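Local coordinates for transcription initiation factor IIB (Methanocaldococcus vulcanius, PDB 5O9I), which is a mini-intein from an archaeal transcription factor, a HINT-fold domain that probably excises itself from its host protein and joins the flanking segments, at residues Tyr8-Ile13 with Lys90-Gly95; Ile56-Asn61 with Ser98-Lys103; Ser60-Lys65 with Asn105-Ile110. One frame throughout, in Å; residues are numbered along the deposited sequence.

Contact 1: Tyr8-Ile13 with Lys90-Gly95; sequences YSEPII and KVRVTG
Glu10 reaches from the loop before strand 11-16 to the main chain of Val91 and Arg92 on strand 89-93, bridging two sheets of the HINT fold, the largely beta scaffold of intein splicing domains. The polar part is a single hydrogen bond. Arg92 N donates to Glu10 OE2 over 2.7 Å, with 149° at the hydrogen, and meets the carboxylate from above, 55° out of its plane. Strand 89-93 is outermost in its sheet within this chain; Val91 pairs with Ile83 on one side, and the carboxylate takes up the next N-H along, on the other. The Glu10 chain bends to get there, CG beside its own backbone N (chi1 -64°) and a second turn following at chi2.

The remaining contacts are van der Waals. Val91 CG2 rests 3.7 Å from Glu10 CD, the two side chains crossing at about a right angle, while Arg92 CG lies 3.4 Å from Glu10 OE2. With an alanine here in place of the glutamate, Arg92 N would probably lose its acceptor and a gap would open beside Val91 CG2.

Charge plays a looser part. The Arg92 side chain also touches Asp7 and Thr168 and makes no salt bridge with Glu10, although their opposite charges may still attract. Ser9 OG is tied separately to Asp7 OD2. Just beyond, Thr94 opens a Thr-Gly-Ser-His sequence that matches the block B motif of inteins. Nearest to Glu10 OE2 among the charged atoms of Arg92 is NE, at 5.0 Å.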
loop_
_atom_site.group_PDB
_atom_site.type_symbol
_atom_site.label_atom_id
_atom_site.label_comp_id
_atom_site.label_asym_id
_atom_site.label_seq_id
_atom_site.Cartn_x
_atom_site.Cartn_y
_atom_site.Cartn_z
ATOM N N TYR A 8 2.369 -0.524 10.571
ATOM C CA TYR A 8 1.294 0.027 11.410
ATOM C C TYR A 8 0.996 1.479 11.105
ATOM O O TYR A 8 -0.159 1.853 10.895
ATOM C CB TYR A 8 1.649 -0.076 12.918
ATOM C CG TYR A 8 0.523 0.421 13.835
ATOM C CD1 TYR A 8 0.484 1.748 14.315
ATOM C CD2 TYR A 8 -0.528 -0.420 14.198
ATOM C CE1 TYR A 8 -0.576 2.196 15.120
ATOM C CE2 TYR A 8 -1.582 0.019 14.998
ATOM C CZ TYR A 8 -1.617 1.328 15.447
ATOM O OH TYR A 8 -2.676 1.711 16.233
ATOM N N SER A 9 2.031 2.286 11.079
ATOM C CA SER A 9 1.836 3.745 11.150
ATOM C C SER A 9 1.582 4.432 9.811
ATOM O O SER A 9 1.160 5.556 9.821
ATOM C CB SER A 9 3.025 4.406 11.839
ATOM O OG SER A 9 4.222 3.961 11.238
ATOM N N GLU A 10 1.797 3.756 8.678
ATOM C CA GLU A 10 1.603 4.382 7.362
ATOM C C GLU A 10 0.141 4.782 7.182
ATOM O O GLU A 10 -0.766 4.017 7.516
ATOM C CB GLU A 10 1.996 3.434 6.248
ATOM C CG GLU A 10 3.472 3.047 6.232
ATOM C CD GLU A 10 4.404 4.223 5.945
ATOM O OE1 GLU A 10 3.916 5.281 5.454
ATOM O OE2 GLU A 10 5.640 4.068 6.190
ATOM N N PRO A 11 -0.110 6.020 6.726
ATOM C CA PRO A 11 -1.475 6.477 6.566
ATOM C C PRO A 11 -2.094 6.104 5.215
ATOM O O PRO A 11 -1.383 5.898 4.210
ATOM C CB PRO A 11 -1.349 7.992 6.726
ATOM C CG PRO A 11 0.011 8.289 6.227
ATOM C CD PRO A 11 0.864 7.116 6.524
ATOM N N ILE A 12 -3.416 6.024 5.241
ATOM C CA ILE A 12 -4.217 5.745 4.080
ATOM C C ILE A 12 -5.486 6.562 4.098
ATOM O O ILE A 12 -6.071 6.840 5.118
ATOM C CB ILE A 12 -4.697 4.257 3.947
ATOM C CG1 ILE A 12 -5.191 3.774 5.304
ATOM C CG2 ILE A 12 -3.615 3.351 3.370
ATOM C CD1 ILE A 12 -5.835 2.414 5.272
ATOM N N ILE A 13 -5.934 6.873 2.913
ATOM C CA ILE A 13 -7.144 7.621 2.765
ATOM C C ILE A 13 -8.201 6.564 2.565
ATOM O O ILE A 13 -8.088 5.750 1.658
ATOM C CB ILE A 13 -7.030 8.550 1.565
ATOM C CG1 ILE A 13 -5.782 9.458 1.752
ATOM C CG2 ILE A 13 -8.325 9.286 1.454
ATOM C CD1 ILE A 13 -5.435 10.413 0.633
ATOM N N LYS A 90 8.620 8.908 1.544
ATOM C CA LYS A 90 8.941 7.561 1.935
ATOM C C LYS A 90 7.781 6.759 2.484
ATOM O O LYS A 90 6.757 7.291 2.901
ATOM C CB LYS A 90 10.078 7.585 2.942
ATOM C CG LYS A 90 9.908 8.657 3.960
ATOM C CD LYS A 90 11.028 8.782 4.971
ATOM C CE LYS A 90 10.793 10.039 5.799
ATOM N NZ LYS A 90 11.290 9.875 7.200
ATOM N N VAL A 91 7.992 5.449 2.479
ATOM C CA VAL A 91 7.047 4.492 3.009
ATOM C C VAL A 91 7.841 3.321 3.566
ATOM O O VAL A 91 8.933 3.021 3.060
ATOM C CB VAL A 91 6.119 4.021 1.879
ATOM C CG1 VAL A 91 6.862 3.230 0.805
ATOM C CG2 VAL A 91 4.941 3.216 2.409
ATOM N N ARG A 92 7.307 2.673 4.606
ATOM C CA ARG A 92 7.949 1.488 5.159
ATOM C C ARG A 92 7.142 0.244 4.807
ATOM O O ARG A 92 5.959 0.160 5.137
ATOM C CB ARG A 92 8.079 1.584 6.672
ATOM C CG ARG A 92 8.698 2.885 7.196
ATOM C CD ARG A 92 9.717 2.660 8.292
ATOM N NE ARG A 92 9.427 3.500 9.473
ATOM C CZ ARG A 92 9.509 3.111 10.758
ATOM N NH1 ARG A 92 9.875 1.865 11.107
ATOM N NH2 ARG A 92 9.194 3.984 11.715
ATOM N N VAL A 93 7.788 -0.724 4.178
ATOM C CA VAL A 93 7.103 -1.934 3.758
ATOM C C VAL A 93 7.970 -3.196 3.843
ATOM O O VAL A 93 9.170 -3.127 4.034
ATOM C CB VAL A 93 6.586 -1.782 2.318
ATOM C CG1 VAL A 93 5.315 -0.968 2.290
ATOM C CG2 VAL A 93 7.647 -1.137 1.432
ATOM N N THR A 94 7.315 -4.339 3.696
ATOM C CA THR A 94 7.951 -5.649 3.710
ATOM C C THR A 94 8.732 -5.806 2.393
ATOM O O THR A 94 8.258 -5.415 1.306
ATOM C CB THR A 94 6.851 -6.733 3.888
ATOM O OG1 THR A 94 6.440 -6.773 5.254
ATOM C CG2 THR A 94 7.276 -8.073 3.498
ATOM N N GLY A 95 9.937 -6.357 2.491
ATOM C CA GLY A 95 10.781 -6.616 1.317
ATOM C C GLY A 95 10.236 -7.623 0.326
ATOM O O GLY A 95 10.561 -7.567 -0.849
#

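Contact 2: Ile56-Asn61 with Ser98-Lys103; sequences IAFDSN and SVFTVK
Phe58 and Phe100 meet in a T-shaped (edge-to-face) pair, and the whole tight part of this contact lies in their two rings. The side chains come from opposite directions, one from the end of strand 53-58 and the other from the middle of strand 98-103. Phe58 presents its CE2-CZ edge to a face of Phe100, with CE2 placed toward the rim of that ring and not over its middle. Phe58 CE2 lies 3.9 Å from Phe100 CZ, and Phe58 CZ is 4.0 Å from Phe100 CE2. The ring centroids are 5.4 Å apart and the planes stand at 71°. Phe58 CG sits between its own backbone N and carbonyl carbon (chi1 74°), which carries the ring off the strand toward Phe100.

Away from the rings the segments diverge: even Phe58 CA and Phe100 CA are 11.8 Å apart. Past Phe58 the chain leaves the strand for the turn of Asp59, Ser60 and Asn61, the last two exposed; Asp59 OD1 holds this turn by a hydrogen bond to Lys63 N. At the end of the other segment, Lys103 is likewise on the outside.

The pair belongs to a larger aromatic cluster in the HINT fold. Phe154 makes another edge-to-face contact with Phe58, while Phe100 also meets the ring of His193, which is probably the penultimate histidine of the intein, and packs on Pro109 and Val122. With aromatic carbon alone in contact, the join rests on dispersion and on the weak attraction between the C-H edge of Phe58 and the pi face of Phe100, an interaction largely indifferent to pH.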
loop_
_atom_site.group_PDB
_atom_site.type_symbol
_atom_site.label_atom_id
_atom_site.label_comp_id
_atom_site.label_asym_id
_atom_site.label_seq_id
_atom_site.Cartn_x
_atom_site.Cartn_y
_atom_site.Cartn_z
ATOM N N ILE A 56 -8.358 4.081 -2.252
ATOM C CA ILE A 56 -7.993 4.561 -3.577
ATOM C C ILE A 56 -7.048 3.594 -4.308
ATOM O O ILE A 56 -5.983 3.222 -3.790
ATOM C CB ILE A 56 -7.327 5.974 -3.486
ATOM C CG1 ILE A 56 -8.280 6.969 -2.822
ATOM C CG2 ILE A 56 -7.051 6.545 -4.846
ATOM C CD1 ILE A 56 -7.512 8.043 -2.098
ATOM N N ALA A 57 -7.484 3.207 -5.518
ATOM C CA ALA A 57 -6.770 2.262 -6.380
ATOM C C ALA A 57 -6.848 2.744 -7.772
ATOM O O ALA A 57 -7.775 3.430 -8.123
ATOM C CB ALA A 57 -7.410 0.926 -6.320
ATOM N N PHE A 58 -5.863 2.398 -8.584
ATOM C CA PHE A 58 -5.922 2.788 -9.966
ATOM C C PHE A 58 -6.610 1.756 -10.795
ATOM O O PHE A 58 -6.497 0.572 -10.530
ATOM C CB PHE A 58 -4.552 3.075 -10.495
ATOM C CG PHE A 58 -3.698 1.858 -10.750
ATOM C CD1 PHE A 58 -3.851 1.089 -11.945
ATOM C CD2 PHE A 58 -2.674 1.547 -9.916
ATOM C CE1 PHE A 58 -3.058 -0.002 -12.205
ATOM C CE2 PHE A 58 -1.822 0.523 -10.213
ATOM C CZ PHE A 58 -2.051 -0.291 -11.338
ATOM N N ASP A 59 -7.252 2.234 -11.844
ATOM C CA ASP A 59 -8.067 1.473 -12.734
ATOM C C ASP A 59 -7.249 1.166 -13.983
ATOM O O ASP A 59 -6.071 1.493 -14.082
ATOM C CB ASP A 59 -9.398 2.212 -12.996
ATOM C CG ASP A 59 -9.272 3.490 -13.867
ATOM O OD1 ASP A 59 -8.215 3.736 -14.497
ATOM O OD2 ASP A 59 -10.254 4.265 -14.052
ATOM N N SER A 60 -7.870 0.534 -14.967
ATOM C CA SER A 60 -7.157 0.073 -16.140
ATOM C C SER A 60 -6.676 1.207 -17.079
ATOM O O SER A 60 -5.741 0.993 -17.871
ATOM C CB SER A 60 -8.059 -0.884 -16.902
ATOM O OG SER A 60 -9.187 -0.196 -17.395
ATOM N N ASN A 61 -7.306 2.383 -16.982
ATOM C CA ASN A 61 -6.732 3.642 -17.501
ATOM C C ASN A 61 -5.690 4.355 -16.646
ATOM O O ASN A 61 -5.236 5.436 -17.021
ATOM C CB ASN A 61 -7.849 4.614 -17.778
ATOM C CG ASN A 61 -8.744 4.114 -18.853
ATOM O OD1 ASN A 61 -8.261 3.630 -19.868
ATOM N ND2 ASN A 61 -10.021 4.228 -18.661
ATOM N N SER A 98 5.205 -5.981 -2.937
ATOM C CA SER A 98 5.516 -5.400 -4.218
ATOM C C SER A 98 4.937 -3.977 -4.405
ATOM O O SER A 98 3.874 -3.643 -3.882
ATOM C CB SER A 98 5.038 -6.380 -5.309
ATOM O OG SER A 98 4.086 -7.312 -4.735
ATOM N N VAL A 99 5.702 -3.157 -5.119
ATOM C CA VAL A 99 5.311 -1.840 -5.566
ATOM C C VAL A 99 5.349 -1.879 -7.079
ATOM O O VAL A 99 5.277 -2.965 -7.641
ATOM C CB VAL A 99 6.226 -0.749 -4.987
ATOM C CG1 VAL A 99 6.285 -0.872 -3.472
ATOM C CG2 VAL A 99 7.620 -0.796 -5.596
ATOM N N PHE A 100 5.393 -0.737 -7.752
ATOM C CA PHE A 100 5.360 -0.747 -9.202
ATOM C C PHE A 100 6.526 0.048 -9.736
ATOM O O PHE A 100 7.012 0.969 -9.073
ATOM C CB PHE A 100 4.087 -0.125 -9.743
ATOM C CG PHE A 100 2.859 -0.977 -9.586
ATOM C CD1 PHE A 100 2.111 -0.948 -8.395
ATOM C CD2 PHE A 100 2.397 -1.766 -10.635
ATOM C CE1 PHE A 100 0.957 -1.704 -8.257
ATOM C CE2 PHE A 100 1.225 -2.501 -10.501
ATOM C CZ PHE A 100 0.514 -2.483 -9.322
ATOM N N THR A 101 6.948 -0.298 -10.940
ATOM C CA THR A 101 7.969 0.450 -11.620
ATOM C C THR A 101 7.503 0.535 -13.048
ATOM O O THR A 101 6.438 0.022 -13.390
ATOM C CB THR A 101 9.374 -0.208 -11.491
ATOM O OG1 THR A 101 10.369 0.704 -11.942
ATOM C CG2 THR A 101 9.467 -1.537 -12.296
ATOM N N VAL A 102 8.278 1.221 -13.870
ATOM C CA VAL A 102 7.970 1.310 -15.282
ATOM C C VAL A 102 8.841 0.315 -16.002
ATOM O O VAL A 102 9.981 0.070 -15.593
ATOM C CB VAL A 102 8.199 2.711 -15.873
ATOM C CG1 VAL A 102 7.912 2.744 -17.382
ATOM C CG2 VAL A 102 7.330 3.709 -15.125
ATOM N N LYS A 103 8.279 -0.306 -17.034
ATOM C CA LYS A 103 9.089 -0.925 -18.001
ATOM C C LYS A 103 8.313 -1.051 -19.302
ATOM O O LYS A 103 7.173 -1.510 -19.319
ATOM C CB LYS A 103 9.604 -2.249 -17.475
ATOM C CG LYS A 103 10.724 -2.809 -18.315
ATOM C CD LYS A 103 12.081 -2.069 -18.198
ATOM C CE LYS A 103 13.201 -2.675 -19.094
ATOM N NZ LYS A 103 13.165 -4.162 -19.366
#

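Contact 3: Ser60-Lys65 with Asn105-Ile110; sequences SNYKFK and NEVVPI
Tyr62 is the residue of segment 60-65 that meets Glu106 and Val107, and it follows directly on the turn of Ser60 and Asn61. These two lie in the exposed bend after strand 53-58. At Tyr62 the backbone takes a left-handed helical conformation, and its side chain runs out toward strand 106-111. With CG beside the backbone N (chi1 -67°), the ring extends until its hydroxyl reaches the main chain opposite. Val107 N donates to Tyr62 OH over 3.2 Å in a nearly straight bond, 165° at the hydrogen. Val108 and Ile110 pair with Thr101 and Val99 in the neighbouring strand, so the phenol takes an N-H on the outer side of that hairpin.

Two beta-hairpins of the HINT fold are joined in this way, 53-58 with 64-68 and 98-103 with 106-111. Val107 CG2 approaches the Tyr62 ring obliquely, 3.7 Å from CE1, the two side chains coming from opposite directions. Glu106 crosses the phenol at about a right angle, its aliphatic CG 3.4 Å from Tyr62 OH. Lys148 adds a cation-pi contact to the same ring, which the Phe154 ring also meets.

Beyond Tyr62 the chain turns from the hairpin 98-111 and is held by Asp153: Lys63 NZ makes a salt bridge to OD1, and Phe64 N a hydrogen bond to OD2. With Phe64 the chain enters strand 64-68, and Lys65 continues it.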
loop_
_atom_site.group_PDB
_atom_site.type_symbol
_atom_site.label_atom_id
_atom_site.label_comp_id
_atom_site.label_asym_id
_atom_site.label_seq_id
_atom_site.Cartn_x
_atom_site.Cartn_y
_atom_site.Cartn_z
ATOM N N SER A 60 -7.870 0.534 -14.967
ATOM C CA SER A 60 -7.157 0.073 -16.140
ATOM C C SER A 60 -6.676 1.207 -17.079
ATOM O O SER A 60 -5.741 0.993 -17.871
ATOM C CB SER A 60 -8.059 -0.884 -16.902
ATOM O OG SER A 60 -9.187 -0.196 -17.395
ATOM N N ASN A 61 -7.306 2.383 -16.982
ATOM C CA ASN A 61 -6.732 3.642 -17.501
ATOM C C ASN A 61 -5.690 4.355 -16.646
ATOM O O ASN A 61 -5.236 5.436 -17.021
ATOM C CB ASN A 61 -7.849 4.614 -17.778
ATOM C CG ASN A 61 -8.744 4.114 -18.853
ATOM O OD1 ASN A 61 -8.261 3.630 -19.868
ATOM N ND2 ASN A 61 -10.021 4.228 -18.661
ATOM N N TYR A 62 -5.258 3.730 -15.558
ATOM C CA TYR A 62 -4.263 4.306 -14.669
ATOM C C TYR A 62 -4.764 5.547 -13.918
ATOM O O TYR A 62 -3.957 6.398 -13.542
ATOM C CB TYR A 62 -2.934 4.602 -15.402
ATOM C CG TYR A 62 -2.096 3.465 -15.907
ATOM C CD1 TYR A 62 -2.345 2.115 -15.537
ATOM C CD2 TYR A 62 -1.023 3.738 -16.773
ATOM C CE1 TYR A 62 -1.544 1.084 -16.040
ATOM C CE2 TYR A 62 -0.225 2.706 -17.285
ATOM C CZ TYR A 62 -0.508 1.395 -16.938
ATOM O OH TYR A 62 0.315 0.429 -17.427
ATOM N N LYS A 63 -6.074 5.598 -13.675
ATOM C CA LYS A 63 -6.707 6.660 -12.948
ATOM C C LYS A 63 -7.224 6.161 -11.617
ATOM O O LYS A 63 -7.771 5.078 -11.543
ATOM C CB LYS A 63 -7.886 7.164 -13.735
ATOM C CG LYS A 63 -7.553 7.709 -15.120
ATOM C CD LYS A 63 -6.770 9.020 -15.096
ATOM C CE LYS A 63 -7.494 10.092 -14.246
ATOM N NZ LYS A 63 -6.762 11.390 -14.234
ATOM N N PHE A 64 -7.102 6.984 -10.585
ATOM C CA PHE A 64 -7.566 6.690 -9.277
ATOM C C PHE A 64 -9.072 6.783 -9.121
ATOM O O PHE A 64 -9.778 7.542 -9.825
ATOM C CB PHE A 64 -6.898 7.584 -8.241
ATOM C CG PHE A 64 -5.425 7.354 -8.094
ATOM C CD1 PHE A 64 -4.897 6.092 -8.031
ATOM C CD2 PHE A 64 -4.579 8.419 -8.013
ATOM C CE1 PHE A 64 -3.547 5.875 -7.926
ATOM C CE2 PHE A 64 -3.192 8.240 -7.867
ATOM C CZ PHE A 64 -2.682 6.957 -7.842
ATOM N N LYS A 65 -9.548 5.853 -8.305
ATOM C CA LYS A 65 -10.939 5.856 -7.837
ATOM C C LYS A 65 -11.089 5.023 -6.554
ATOM O O LYS A 65 -10.255 4.152 -6.221
ATOM C CB LYS A 65 -11.921 5.442 -8.935
ATOM C CG LYS A 65 -12.100 3.966 -9.214
ATOM C CD LYS A 65 -13.347 3.834 -10.123
ATOM C CE LYS A 65 -13.713 2.395 -10.510
ATOM N NZ LYS A 65 -13.012 1.789 -11.711
ATOM N N ASN A 105 7.103 1.428 -20.914
ATOM C CA ASN A 105 6.051 2.415 -20.844
ATOM C C ASN A 105 4.759 1.945 -20.205
ATOM O O ASN A 105 3.731 2.616 -20.294
ATOM C CB ASN A 105 5.848 3.055 -22.238
ATOM C CG ASN A 105 7.130 3.642 -22.796
ATOM O OD1 ASN A 105 7.280 3.698 -24.012
ATOM N ND2 ASN A 105 8.082 4.043 -21.916
ATOM N N GLU A 106 4.814 0.845 -19.461
ATOM C CA GLU A 106 3.674 0.387 -18.669
ATOM C C GLU A 106 4.175 0.149 -17.285
ATOM O O GLU A 106 5.374 -0.095 -17.078
ATOM C CB GLU A 106 3.058 -0.894 -19.235
ATOM C CG GLU A 106 1.925 -0.667 -20.206
ATOM C CD GLU A 106 1.507 -1.949 -20.863
ATOM O OE1 GLU A 106 0.454 -2.499 -20.459
ATOM O OE2 GLU A 106 2.237 -2.428 -21.766
ATOM N N VAL A 107 3.266 0.259 -16.334
ATOM C CA VAL A 107 3.651 0.089 -14.957
ATOM C C VAL A 107 3.488 -1.346 -14.653
ATOM O O VAL A 107 2.538 -1.974 -15.110
ATOM C CB VAL A 107 2.844 0.963 -13.984
ATOM C CG1 VAL A 107 2.984 2.422 -14.383
ATOM C CG2 VAL A 107 1.371 0.509 -13.911
ATOM N N VAL A 108 4.397 -1.854 -13.840
ATOM C CA VAL A 108 4.488 -3.271 -13.641
ATOM C C VAL A 108 4.948 -3.519 -12.238
ATOM O O VAL A 108 5.730 -2.752 -11.713
ATOM C CB VAL A 108 5.471 -3.894 -14.683
ATOM C CG1 VAL A 108 6.951 -3.771 -14.256
ATOM C CG2 VAL A 108 5.089 -5.315 -14.956
ATOM N N PRO A 109 4.478 -4.602 -11.632
ATOM C CA PRO A 109 4.924 -4.814 -10.274
ATOM C C PRO A 109 6.383 -5.102 -10.249
ATOM O O PRO A 109 6.972 -5.549 -11.220
ATOM C CB PRO A 109 4.156 -6.061 -9.824
ATOM C CG PRO A 109 2.973 -6.123 -10.726
ATOM C CD PRO A 109 3.466 -5.597 -12.033
ATOM N N ILE A 110 6.967 -4.827 -9.116
ATOM C CA ILE A 110 8.307 -5.172 -8.875
ATOM C C ILE A 110 8.378 -5.366 -7.382
ATOM O O ILE A 110 7.849 -4.572 -6.602
ATOM C CB ILE A 110 9.254 -4.061 -9.374
ATOM C CG1 ILE A 110 10.651 -4.644 -9.675
ATOM C CG2 ILE A 110 9.288 -2.848 -8.437
ATOM C CD1 ILE A 110 10.660 -5.399 -11.019
#

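Contact 1 lies nearest the middle of the chain, contact 3 farthest out, and all three are only partly buried. Contacts 2 and 3 have centres about 3 Å apart and link the same two hairpins. They share Ser60 and Asn61, and backbone bonds between strands 98-103 and 106-111 tie one to the other. Their chemistry differs: two phenyl rings in contact 2, and in contact 3, a little farther from the centre, a phenol that accepts one strand-edge N-H. Contact 1, its centre about 17 Å from that of contact 2, puts a buried carboxylate to comparable use on another sheet edge. Ile13 CB packs against Ile56 CD1 at 3.7 Å, where strands 11-16 and 53-58 neighbour each other.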